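Local coordinates for protease Do-like 8, chloroplastic (Arabidopsis thaliana, PDB 4IC6), which is probably a serine endopeptidase of the Deg/HtrA type, cutting proteins in the chloroplast with a catalytic triad, at residues Asp122-Asp126 and Ser183-Ile189. The protein carries 1 engineered substitution. Sequence-based numbering, arbitrary orientation.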
loop_
_atom_site.group_PDB
_atom_site.type_symbol
_atom_site.label_atom_id
_atom_site.label_comp_id
_atom_site.label_asym_id
_atom_site.label_seq_id
_atom_site.Cartn_x
_atom_site.Cartn_y
_atom_site.Cartn_z
ATOM N N ASP A 122 -12.844 -2.520 31.430
ATOM C CA ASP A 122 -12.744 -1.064 31.380
ATOM C C ASP A 122 -12.047 -0.646 30.091
ATOM O O ASP A 122 -10.836 -0.802 29.946
ATOM C CB ASP A 122 -11.984 -0.517 32.596
ATOM C CG ASP A 122 -11.930 1.012 32.616
ATOM O OD1 ASP A 122 -13.002 1.663 32.622
ATOM O OD2 ASP A 122 -10.807 1.574 32.612
ATOM N N ARG A 123 -12.820 -0.113 29.157
ATOM C CA ARG A 123 -12.284 0.228 27.846
ATOM C C ARG A 123 -11.204 1.316 27.912
ATOM O O ARG A 123 -10.182 1.233 27.226
ATOM C CB ARG A 123 -13.422 0.634 26.909
ATOM C CG ARG A 123 -12.949 1.031 25.534
ATOM C CD ARG A 123 -14.046 0.994 24.476
ATOM N NE ARG A 123 -13.450 0.508 23.233
ATOM C CZ ARG A 123 -14.077 -0.197 22.299
ATOM N NH1 ARG A 123 -15.366 -0.500 22.431
ATOM N NH2 ARG A 123 -13.400 -0.596 21.229
ATOM N N ALA A 124 -11.424 2.318 28.757
ATOM C CA ALA A 124 -10.500 3.447 28.880
ATOM C C ALA A 124 -9.070 3.015 29.206
ATOM O O ALA A 124 -8.119 3.585 28.687
ATOM C CB ALA A 124 -11.016 4.441 29.917
ATOM N N LYS A 125 -8.905 2.016 30.070
ATOM C CA LYS A 125 -7.569 1.504 30.387
ATOM C C LYS A 125 -7.233 0.183 29.683
ATOM O O LYS A 125 -6.203 -0.426 29.974
ATOM C CB LYS A 125 -7.378 1.368 31.906
ATOM C CG LYS A 125 -7.501 2.685 32.678
ATOM C CD LYS A 125 -6.419 3.682 32.210
ATOM C CE LYS A 125 -6.279 4.870 33.160
ATOM N NZ LYS A 125 -5.107 5.741 32.792
ATOM N N ASP A 126 -8.091 -0.234 28.752
ATOM C CA ASP A 126 -7.907 -1.486 28.007
ATOM C C ASP A 126 -7.602 -2.651 28.939
ATOM O O ASP A 126 -6.595 -3.345 28.774
ATOM C CB ASP A 126 -6.772 -1.368 26.970
ATOM C CG ASP A 126 -6.816 -2.480 25.929
ATOM O OD1 ASP A 126 -7.661 -3.402 26.066
ATOM O OD2 ASP A 126 -6.001 -2.437 24.981
ATOM N N SER A 183 -4.041 2.230 21.891
ATOM C CA SER A 183 -4.527 0.869 22.041
ATOM C C SER A 183 -5.390 0.455 20.870
ATOM O O SER A 183 -6.114 1.265 20.313
ATOM C CB SER A 183 -5.357 0.754 23.331
ATOM O OG SER A 183 -6.125 -0.440 23.333
ATOM N N GLN A 184 -5.350 -0.823 20.522
ATOM C CA GLN A 184 -6.196 -1.297 19.447
ATOM C C GLN A 184 -7.671 -1.276 19.854
ATOM O O GLN A 184 -8.554 -1.612 19.067
ATOM C CB GLN A 184 -5.734 -2.673 18.969
ATOM C CG GLN A 184 -4.354 -2.626 18.312
ATOM C CD GLN A 184 -3.999 -3.939 17.638
ATOM O OE1 GLN A 184 -4.792 -4.888 17.646
ATOM N NE2 GLN A 184 -2.807 -4.006 17.058
ATOM N N THR A 185 -7.930 -0.848 21.083
ATOM C CA THR A 185 -9.296 -0.538 21.517
ATOM C C THR A 185 -9.878 0.663 20.767
ATOM O O THR A 185 -11.106 0.839 20.683
ATOM C CB THR A 185 -9.302 -0.235 23.032
ATOM O OG1 THR A 185 -9.552 -1.443 23.761
ATOM C CG2 THR A 185 -10.375 0.765 23.370
ATOM N N GLY A 186 -8.999 1.494 20.224
ATOM C CA GLY A 186 -9.412 2.756 19.627
ATOM C C GLY A 186 -9.308 3.929 20.598
ATOM O O GLY A 186 -9.595 5.071 20.244
ATOM N N VAL A 187 -8.904 3.649 21.833
ATOM C CA VAL A 187 -8.900 4.648 22.895
ATOM C C VAL A 187 -7.497 4.795 23.445
ATOM O O VAL A 187 -6.916 3.812 23.905
ATOM C CB VAL A 187 -9.801 4.204 24.055
ATOM C CG1 VAL A 187 -9.722 5.204 25.212
ATOM C CG2 VAL A 187 -11.236 4.041 23.567
ATOM N N THR A 188 -6.934 6.001 23.416
ATOM C CA THR A 188 -5.563 6.118 23.902
ATOM C C THR A 188 -5.482 6.160 25.415
ATOM O O THR A 188 -6.298 6.781 26.087
ATOM C CB THR A 188 -4.763 7.260 23.246
ATOM O OG1 THR A 188 -4.108 8.045 24.254
ATOM C CG2 THR A 188 -5.652 8.107 22.454
ATOM N N ILE A 189 -4.490 5.456 25.933
ATOM C CA ILE A 189 -4.291 5.315 27.357
ATOM C C ILE A 189 -3.084 6.146 27.727
ATOM O O ILE A 189 -2.025 6.024 27.095
ATOM C CB ILE A 189 -4.007 3.844 27.688
ATOM C CG1 ILE A 189 -5.111 2.946 27.115
ATOM C CG2 ILE A 189 -3.860 3.633 29.168
ATOM C CD1 ILE A 189 -4.688 1.476 27.001
HETATM O O HOH W 1 -7.822 1.661 25.438
HETATM O O HOH W 2 -8.137 6.282 28.227
#
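Asp-126 and Ser-183 each swing their side chains anti to the backbone N (chi1 -164° and 165°), which turns the carboxylate and the hydroxyl toward one another. Ser-183 OG donates to Asp-126 OD2 at 2.6 Å, approaching from above the carboxylate plane. The other oxygen, OD1, accepts the backbone N-H of His-83, so both carboxylate oxygens are engaged. Thr-185 runs antiparallel alongside the Asp-126 side chain, its OG1 3.6 Å from Asp-126 OD1.

Arg-123 reaches over Thr-185 from the start of the same turn. Its chain, bent at chi3, crosses the Thr-185 methyl, with CG2 lying 3.4 Å from Arg-123 CG, and at its tip NH2 donates to Thr-185 O at 2.8 Å, in the carbonyl plane and on a lone pair. An alanine here removes the guanidinium, which would probably leave Thr-185 O without its charged donor and uncover the Thr-185 methyl and Val-187 CG2. Val-187 CG2 packs against Arg-123 CG, while Ile-189 CD1 presses on Asp-126 CB at 3.5 Å. Between the backbones, one water links the carbonyls of Arg-123 and Val-187, and a second links those of Ala-124 and Thr-188.

Both segments contain type I turns, Arg-123 to Asp-126 and Ser-183 to Gly-186, and they meet between the two six-stranded barrels of the trypsin-like fold. Asp-126 is the predicted acid of the charge relay, with His-83 close by and the nucleophile position occupied by the engineered Ala-204. Ser-183, from the hairpin between strands 168-176 and 192-195 of the second barrel, probably acts as a second-shell residue, helping His-83 N limit the turning of a buried carboxylate from the first.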